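PDB 6EZ3: Cyclo(L-leucyl-L-leucyl) synthase from Staphylococcus haemolyticus, which makes cyclo(L-leucyl-L-leucyl) from two leucyl-tRNAs without ATP, and can also build other nonpolar residues into cyclodipeptides. Local coordinates for residues F135-L147 against I160-L173. Residues are numbered along the deposited sequence; the frame is centred on the assembly and turned at random.
Sequences FKNSCLKMSLQAL and ITDETLEYAAQYVL
Lys-136 and Glu-166 form the salt bridge between the two helices, a weak one, with NZ 3.3 Å from OE2. In Lys-136, CG swings away from the backbone N (chi1 -176°) and the extended chain carries NZ across to the Glu-166 carboxylate at one margin of the interface. Deeper in, Ser-143 bonds to its own helix: OG donates to Cys-139 O at 2.8 Å, approaching from above the carbonyl plane, while Ser-143 N bonds to the same oxygen. Its hydroxyl is thus tied down close to where Ser-143 and Ala-169 bring the two backbones nearest, CA to CA 5.2 Å.

The axes pass 8.3 Å apart at 91°, nearly perpendicular, a close crossing allowed by the small side chains of Ser-143, Ala-168 and Ala-169. Packing is knobs-into-holes: Ser-143 sits among Leu-165, Ala-168, Ala-169 and Val-172, and Leu-165 among Leu-140, Ser-143, Leu-144 and Leu-147. Leu-165 CD2 reaches the backbone of the other helix, 3.8 Å from Leu-144 CA; in return, Leu-140 lays CD2 over the Leu-165 carbonyl. Leu-147 extends the apolar patch, its CD1 3.5 Å from Ile-160 CD1. Farther along the second helix, Val-172 CG2 lies against Met-142 CB at 4.2 Å, and Leu-173 CD2 comes near Phe-135 and Cys-139.

Tyr-171, Val-172 and Leu-173 probably belong to the substrate-binding segment, as in related enzymes, so helix 133-149 probably backs part of the substrate pocket. Met-142 also touches Glu-200 and Leu-201 of helix 200-206, likewise probable substrate-binding residues. Helix 116-131 packs against Cys-139 through Phe-129 and against Leu-173 through Ile-125, while Cys-68 of helix 63-68 meets Leu-147 and Thr-164; the crossing thus contacts all three helices, away from the centre of the chain.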
ATOM      1  N   PHE A 135      -9.557 -10.071 -13.610  1.00 66.01           N
ATOM      2  CA  PHE A 135      -8.955  -9.606 -12.373  1.00 63.74           C
ATOM      3  C   PHE A 135      -7.558 -10.167 -12.235  1.00 64.56           C
ATOM      4  O   PHE A 135      -6.642  -9.391 -11.962  1.00 63.63           O
ATOM      5  CB  PHE A 135      -9.836  -9.956 -11.171  1.00 65.57           C
ATOM      6  CG  PHE A 135      -9.208  -9.654  -9.831  1.00 67.73           C
ATOM      7  CD1 PHE A 135      -9.054  -8.344  -9.395  1.00 71.27           C
ATOM      8  CD2 PHE A 135      -8.809 -10.678  -8.987  1.00 69.83           C
ATOM      9  CE1 PHE A 135      -8.469  -8.068  -8.158  1.00 71.72           C
ATOM     10  CE2 PHE A 135      -8.234 -10.401  -7.752  1.00 72.37           C
ATOM     11  CZ  PHE A 135      -8.076  -9.099  -7.343  1.00 70.39           C
ATOM     12  N   LYS A 136      -7.376 -11.493 -12.505  1.00 59.65           N
ATOM     13  CA  LYS A 136      -6.069 -12.151 -12.472  1.00 59.08           C
ATOM     14  C   LYS A 136      -5.066 -11.384 -13.346  1.00 64.26           C
ATOM     15  O   LYS A 136      -3.990 -11.033 -12.861  1.00 64.08           O
ATOM     16  CB  LYS A 136      -6.162 -13.616 -12.894  1.00 60.98           C
ATOM     17  CG  LYS A 136      -4.821 -14.363 -12.787  1.00 73.54           C
ATOM     18  CD  LYS A 136      -5.013 -15.868 -12.574  1.00 83.23           C
ATOM     19  CE  LYS A 136      -3.698 -16.617 -12.521  1.00 88.31           C
ATOM     20  NZ  LYS A 136      -3.885 -18.068 -12.217  1.00 94.32           N
ATOM     21  N   ASN A 137      -5.464 -11.041 -14.587  1.00 61.56           N
ATOM     22  CA  ASN A 137      -4.647 -10.262 -15.521  1.00 62.27           C
ATOM     23  C   ASN A 137      -4.283  -8.892 -14.940  1.00 67.01           C
ATOM     24  O   ASN A 137      -3.100  -8.529 -14.934  1.00 66.69           O
ATOM     25  CB  ASN A 137      -5.363 -10.112 -16.876  1.00 66.74           C
ATOM     26  CG  ASN A 137      -4.762  -9.070 -17.813  1.00 99.28           C
ATOM     27  OD1 ASN A 137      -3.652  -9.228 -18.353  1.00 96.44           O
ATOM     28  ND2 ASN A 137      -5.492  -7.975 -18.021  1.00 90.04           N
ATOM     29  N   SER A 138      -5.301  -8.154 -14.418  1.00 63.76           N
ATOM     30  CA  SER A 138      -5.132  -6.833 -13.810  1.00 63.12           C
ATOM     31  C   SER A 138      -4.095  -6.887 -12.687  1.00 66.67           C
ATOM     32  O   SER A 138      -3.223  -6.011 -12.618  1.00 66.21           O
ATOM     33  CB  SER A 138      -6.468  -6.277 -13.327  1.00 66.07           C
ATOM     34  OG  SER A 138      -7.110  -5.499 -14.329  1.00 71.19           O
ATOM     35  N   CYS A 139      -4.134  -7.961 -11.871  1.00 62.32           N
ATOM     36  CA  CYS A 139      -3.167  -8.176 -10.793  1.00 61.81           C
ATOM     37  C   CYS A 139      -1.750  -8.350 -11.343  1.00 65.05           C
ATOM     38  O   CYS A 139      -0.813  -7.740 -10.813  1.00 62.85           O
ATOM     39  CB  CYS A 139      -3.566  -9.365  -9.927  1.00 61.49           C
ATOM     40  SG  CYS A 139      -5.054  -9.096  -8.943  1.00 65.10           S
ATOM     41  N   LEU A 140      -1.605  -9.194 -12.391  1.00 62.05           N
ATOM     42  CA  LEU A 140      -0.317  -9.509 -13.008  1.00 62.69           C
ATOM     43  C   LEU A 140       0.332  -8.285 -13.656  1.00 65.27           C
ATOM     44  O   LEU A 140       1.559  -8.157 -13.631  1.00 63.58           O
ATOM     45  CB  LEU A 140      -0.447 -10.691 -13.987  1.00 63.74           C
ATOM     46  CG  LEU A 140      -1.096 -11.985 -13.432  1.00 69.26           C
ATOM     47  CD1 LEU A 140      -1.737 -12.789 -14.538  1.00 69.62           C
ATOM     48  CD2 LEU A 140      -0.114 -12.830 -12.674  1.00 71.57           C
ATOM     49  N   LYS A 141      -0.496  -7.354 -14.177  1.00 62.63           N
ATOM     50  CA  LYS A 141      -0.054  -6.072 -14.734  1.00 62.22           C
ATOM     51  C   LYS A 141       0.603  -5.251 -13.601  1.00 71.29           C
ATOM     52  O   LYS A 141       1.678  -4.679 -13.794  1.00 71.11           O
ATOM     53  CB  LYS A 141      -1.250  -5.297 -15.288  1.00 62.51           C
ATOM     54  CG  LYS A 141      -1.779  -5.810 -16.610  1.00 62.67           C
ATOM     55  CD  LYS A 141      -2.843  -4.874 -17.172  1.00 62.87           C
ATOM     56  CE  LYS A 141      -2.392  -4.117 -18.392  1.00 68.85           C
ATOM     57  NZ  LYS A 141      -3.075  -2.808 -18.494  1.00 75.82           N
ATOM     58  N   MET A 142      -0.038  -5.234 -12.404  1.00 71.94           N
ATOM     59  CA  MET A 142       0.469  -4.534 -11.218  1.00 73.48           C
ATOM     60  C   MET A 142       1.767  -5.200 -10.736  1.00 75.63           C
ATOM     61  O   MET A 142       2.717  -4.496 -10.400  1.00 75.18           O
ATOM     62  CB  MET A 142      -0.581  -4.464 -10.072  1.00 77.18           C
ATOM     63  CG  MET A 142      -1.967  -3.912 -10.456  1.00 82.65           C
ATOM     64  SD  MET A 142      -2.097  -2.214 -11.129  1.00 89.00           S
ATOM     65  CE  MET A 142      -2.349  -2.578 -12.954  1.00 85.55           C
ATOM     66  N   SER A 143       1.821  -6.552 -10.755  1.00 71.68           N
ATOM     67  CA  SER A 143       2.998  -7.350 -10.390  1.00 71.38           C
ATOM     68  C   SER A 143       4.161  -6.960 -11.301  1.00 76.27           C
ATOM     69  O   SER A 143       5.276  -6.750 -10.812  1.00 76.81           O
ATOM     70  CB  SER A 143       2.720  -8.844 -10.563  1.00 74.89           C
ATOM     71  OG  SER A 143       1.447  -9.230 -10.073  1.00 86.72           O
ATOM     72  N   LEU A 144       3.885  -6.819 -12.624  1.00 71.67           N
ATOM     73  CA  LEU A 144       4.865  -6.426 -13.632  1.00 70.99           C
ATOM     74  C   LEU A 144       5.420  -5.016 -13.342  1.00 75.60           C
ATOM     75  O   LEU A 144       6.631  -4.813 -13.413  1.00 74.41           O
ATOM     76  CB  LEU A 144       4.218  -6.506 -15.015  1.00 70.61           C
ATOM     77  CG  LEU A 144       5.067  -6.498 -16.298  1.00 74.80           C
ATOM     78  CD1 LEU A 144       4.650  -5.402 -17.204  1.00 76.22           C
ATOM     79  CD2 LEU A 144       6.584  -6.604 -16.072  1.00 74.68           C
ATOM     80  N   GLN A 145       4.543  -4.070 -12.965  1.00 73.41           N
ATOM     81  CA  GLN A 145       4.964  -2.711 -12.643  1.00 73.83           C
ATOM     82  C   GLN A 145       5.784  -2.648 -11.371  1.00 79.50           C
ATOM     83  O   GLN A 145       6.736  -1.866 -11.283  1.00 79.21           O
ATOM     84  CB  GLN A 145       3.768  -1.752 -12.576  1.00 75.16           C
ATOM     85  CG  GLN A 145       3.229  -1.314 -13.947  1.00 90.00           C
ATOM     86  CD  GLN A 145       4.243  -0.688 -14.899  1.00102.25           C
ATOM     87  OE1 GLN A 145       4.173  -0.878 -16.126  1.00 86.84           O
ATOM     88  NE2 GLN A 145       5.187   0.100 -14.372  1.00 98.81           N
ATOM     89  N   ALA A 146       5.422  -3.497 -10.393  1.00 77.34           N
ATOM     90  CA  ALA A 146       6.099  -3.603  -9.099  1.00 77.12           C
ATOM     91  C   ALA A 146       7.530  -4.080  -9.304  1.00 81.76           C
ATOM     92  O   ALA A 146       8.434  -3.537  -8.684  1.00 82.25           O
ATOM     93  CB  ALA A 146       5.345  -4.555  -8.184  1.00 77.48           C
ATOM     94  N   LEU A 147       7.738  -5.036 -10.225  1.00 78.11           N
ATOM     95  CA  LEU A 147       9.062  -5.565 -10.545  1.00 78.21           C
ATOM     96  C   LEU A 147       9.932  -4.517 -11.219  1.00 84.75           C
ATOM     97  O   LEU A 147      11.128  -4.447 -10.937  1.00 83.90           O
ATOM     98  CB  LEU A 147       8.941  -6.834 -11.405  1.00 77.99           C
ATOM     99  CG  LEU A 147       8.448  -8.073 -10.658  1.00 81.94           C
ATOM    100  CD1 LEU A 147       7.942  -9.100 -11.583  1.00 82.01           C
ATOM    101  CD2 LEU A 147       9.537  -8.666  -9.809  1.00 82.97           C
ATOM    102  N   ILE A 160      11.498 -11.832 -17.256  1.00110.77           N
ATOM    103  CA  ILE A 160      10.057 -11.901 -17.001  1.00109.46           C
ATOM    104  C   ILE A 160       9.383 -13.032 -17.780  1.00110.40           C
ATOM    105  O   ILE A 160       9.615 -13.188 -18.982  1.00109.41           O
ATOM    106  CB  ILE A 160       9.392 -10.507 -17.290  1.00112.58           C
ATOM    107  CG1 ILE A 160       9.440  -9.572 -16.065  1.00112.86           C
ATOM    108  CG2 ILE A 160       7.961 -10.584 -17.874  1.00113.44           C
ATOM    109  CD1 ILE A 160       8.806 -10.080 -14.807  1.00117.94           C
ATOM    110  N   THR A 161       8.517 -13.780 -17.087  1.00105.50           N
ATOM    111  CA  THR A 161       7.650 -14.824 -17.634  1.00104.83           C
ATOM    112  C   THR A 161       6.280 -14.724 -16.937  1.00107.16           C
ATOM    113  O   THR A 161       6.170 -13.996 -15.956  1.00107.03           O
ATOM    114  CB  THR A 161       8.315 -16.219 -17.632  1.00114.20           C
ATOM    115  OG1 THR A 161       7.411 -17.164 -18.207  1.00117.02           O
ATOM    116  CG2 THR A 161       8.706 -16.696 -16.254  1.00112.22           C
ATOM    117  N   ASP A 162       5.235 -15.414 -17.438  1.00102.01           N
ATOM    118  CA  ASP A 162       3.911 -15.371 -16.807  1.00100.83           C
ATOM    119  C   ASP A 162       3.879 -16.098 -15.462  1.00102.45           C
ATOM    120  O   ASP A 162       3.021 -15.805 -14.625  1.00101.76           O
ATOM    121  CB  ASP A 162       2.829 -15.873 -17.762  1.00102.92           C
ATOM    122  CG  ASP A 162       2.571 -14.928 -18.924  1.00116.12           C
ATOM    123  OD1 ASP A 162       1.388 -14.605 -19.174  1.00118.08           O
ATOM    124  OD2 ASP A 162       3.556 -14.504 -19.584  1.00120.01           O
ATOM    125  N   GLU A 163       4.849 -17.016 -15.252  1.00 97.90           N
ATOM    126  CA  GLU A 163       5.058 -17.784 -14.013  1.00 97.32           C
ATOM    127  C   GLU A 163       5.590 -16.829 -12.933  1.00 97.17           C
ATOM    128  O   GLU A 163       5.129 -16.860 -11.793  1.00 96.36           O
ATOM    129  CB  GLU A 163       6.083 -18.931 -14.254  1.00 98.91           C
ATOM    130  CG  GLU A 163       5.513 -20.212 -14.848  1.00107.79           C
ATOM    131  CD  GLU A 163       4.705 -20.058 -16.123  1.00127.50           C
ATOM    132  OE1 GLU A 163       3.574 -20.598 -16.178  1.00114.30           O
ATOM    133  OE2 GLU A 163       5.169 -19.333 -17.034  1.00124.46           O
ATOM    134  N   THR A 164       6.561 -15.975 -13.331  1.00 90.62           N
ATOM    135  CA  THR A 164       7.240 -14.937 -12.541  1.00 88.59           C
ATOM    136  C   THR A 164       6.182 -13.983 -11.951  1.00 87.66           C
ATOM    137  O   THR A 164       6.256 -13.650 -10.766  1.00 86.24           O
ATOM    138  CB  THR A 164       8.303 -14.165 -13.440  1.00 93.04           C
ATOM    139  OG1 THR A 164       9.354 -15.014 -13.910  1.00 87.79           O
ATOM    140  CG2 THR A 164       8.945 -13.008 -12.736  1.00 88.91           C
ATOM    141  N   LEU A 165       5.206 -13.557 -12.794  1.00 81.02           N
ATOM    142  CA  LEU A 165       4.138 -12.630 -12.450  1.00 78.47           C
ATOM    143  C   LEU A 165       3.120 -13.222 -11.504  1.00 80.99           C
ATOM    144  O   LEU A 165       2.604 -12.474 -10.684  1.00 81.67           O
ATOM    145  CB  LEU A 165       3.471 -12.039 -13.696  1.00 77.71           C
ATOM    146  CG  LEU A 165       4.379 -11.224 -14.648  1.00 81.34           C
ATOM    147  CD1 LEU A 165       3.570 -10.544 -15.718  1.00 81.16           C
ATOM    148  CD2 LEU A 165       5.198 -10.170 -13.916  1.00 82.02           C
ATOM    149  N   GLU A 166       2.835 -14.538 -11.582  1.00 76.06           N
ATOM    150  CA  GLU A 166       1.899 -15.211 -10.661  1.00 76.30           C
ATOM    151  C   GLU A 166       2.484 -15.297  -9.235  1.00 78.16           C
ATOM    152  O   GLU A 166       1.743 -15.274  -8.244  1.00 79.50           O
ATOM    153  CB  GLU A 166       1.520 -16.615 -11.171  1.00 78.40           C
ATOM    154  CG  GLU A 166       0.376 -16.616 -12.176  1.00 94.88           C
ATOM    155  CD  GLU A 166       0.320 -17.740 -13.200  1.00118.70           C
ATOM    156  OE1 GLU A 166       1.381 -18.128 -13.746  1.00110.64           O
ATOM    157  OE2 GLU A 166      -0.810 -18.165 -13.527  1.00108.89           O
ATOM    158  N   TYR A 167       3.822 -15.399  -9.145  1.00 71.33           N
ATOM    159  CA  TYR A 167       4.545 -15.420  -7.877  1.00 69.41           C
ATOM    160  C   TYR A 167       4.523 -14.007  -7.293  1.00 72.33           C
ATOM    161  O   TYR A 167       4.100 -13.839  -6.152  1.00 70.87           O
ATOM    162  CB  TYR A 167       5.995 -15.917  -8.063  1.00 69.12           C
ATOM    163  CG  TYR A 167       6.700 -16.290  -6.772  1.00 69.43           C
ATOM    164  CD1 TYR A 167       7.948 -15.752  -6.451  1.00 71.09           C
ATOM    165  CD2 TYR A 167       6.135 -17.203  -5.882  1.00 69.76           C
ATOM    166  CE1 TYR A 167       8.613 -16.111  -5.274  1.00 71.08           C
ATOM    167  CE2 TYR A 167       6.780 -17.555  -4.696  1.00 70.42           C
ATOM    168  CZ  TYR A 167       8.024 -17.019  -4.402  1.00 78.77           C
ATOM    169  OH  TYR A 167       8.646 -17.397  -3.232  1.00 81.73           O
ATOM    170  N   ALA A 168       4.923 -12.992  -8.101  1.00 68.83           N
ATOM    171  CA  ALA A 168       4.959 -11.584  -7.705  1.00 68.77           C
ATOM    172  C   ALA A 168       3.580 -11.037  -7.319  1.00 76.09           C
ATOM    173  O   ALA A 168       3.504 -10.081  -6.549  1.00 76.13           O
ATOM    174  CB  ALA A 168       5.574 -10.745  -8.813  1.00 69.18           C
ATOM    175  N   ALA A 169       2.490 -11.674  -7.817  1.00 74.30           N
ATOM    176  CA  ALA A 169       1.103 -11.288  -7.539  1.00 74.04           C
ATOM    177  C   ALA A 169       0.702 -11.538  -6.081  1.00 77.44           C
ATOM    178  O   ALA A 169      -0.224 -10.894  -5.588  1.00 77.46           O
ATOM    179  CB  ALA A 169       0.155 -12.015  -8.481  1.00 74.76           C
ATOM    180  N   GLN A 170       1.409 -12.450  -5.390  1.00 73.62           N
ATOM    181  CA  GLN A 170       1.162 -12.794  -3.977  1.00 73.73           C
ATOM    182  C   GLN A 170       1.236 -11.542  -3.075  1.00 74.05           C
ATOM    183  O   GLN A 170       0.466 -11.436  -2.119  1.00 73.20           O
ATOM    184  CB  GLN A 170       2.152 -13.887  -3.481  1.00 75.67           C
ATOM    185  CG  GLN A 170       2.187 -15.193  -4.292  1.00 89.81           C
ATOM    186  CD  GLN A 170       0.926 -16.013  -4.166  1.00118.40           C
ATOM    187  OE1 GLN A 170       0.734 -16.769  -3.203  1.00121.82           O
ATOM    188  NE2 GLN A 170       0.043 -15.890  -5.144  1.00102.42           N
ATOM    189  N   TYR A 171       2.158 -10.604  -3.423  1.00 67.81           N
ATOM    190  CA  TYR A 171       2.404  -9.298  -2.807  1.00 66.46           C
ATOM    191  C   TYR A 171       1.175  -8.435  -3.028  1.00 66.81           C
ATOM    192  O   TYR A 171       0.608  -7.958  -2.061  1.00 66.36           O
ATOM    193  CB  TYR A 171       3.624  -8.660  -3.490  1.00 68.92           C
ATOM    194  CG  TYR A 171       3.976  -7.248  -3.074  1.00 72.60           C
ATOM    195  CD1 TYR A 171       3.452  -6.148  -3.754  1.00 74.63           C
ATOM    196  CD2 TYR A 171       4.948  -7.010  -2.106  1.00 73.98           C
ATOM    197  CE1 TYR A 171       3.816  -4.843  -3.410  1.00 77.02           C
ATOM    198  CE2 TYR A 171       5.332  -5.711  -1.765  1.00 75.39           C
ATOM    199  CZ  TYR A 171       4.754  -4.624  -2.407  1.00 85.64           C
ATOM    200  OH  TYR A 171       5.134  -3.335  -2.056  1.00 85.80           O
ATOM    201  N   VAL A 172       0.759  -8.247  -4.303  1.00 62.16           N
ATOM    202  CA  VAL A 172      -0.410  -7.466  -4.737  1.00 61.15           C
ATOM    203  C   VAL A 172      -1.627  -7.902  -3.941  1.00 65.81           C
ATOM    204  O   VAL A 172      -2.255  -7.064  -3.290  1.00 67.56           O
ATOM    205  CB  VAL A 172      -0.668  -7.551  -6.273  1.00 63.71           C
ATOM    206  CG1 VAL A 172      -1.892  -6.742  -6.690  1.00 62.85           C
ATOM    207  CG2 VAL A 172       0.552  -7.115  -7.064  1.00 63.58           C
ATOM    208  N   LEU A 173      -1.927  -9.214  -3.966  1.00 60.27           N
ATOM    209  CA  LEU A 173      -3.055  -9.840  -3.263  1.00 58.81           C
ATOM    210  C   LEU A 173      -3.070  -9.545  -1.777  1.00 57.69           C
ATOM    211  O   LEU A 173      -4.130  -9.247  -1.240  1.00 56.86           O
ATOM    212  CB  LEU A 173      -3.073 -11.357  -3.503  1.00 59.15           C
ATOM    213  CG  LEU A 173      -3.335 -11.792  -4.945  1.00 63.73           C
ATOM    214  CD1 LEU A 173      -2.897 -13.208  -5.162  1.00 63.46           C
ATOM    215  CD2 LEU A 173      -4.790 -11.608  -5.324  1.00 66.15           C
TER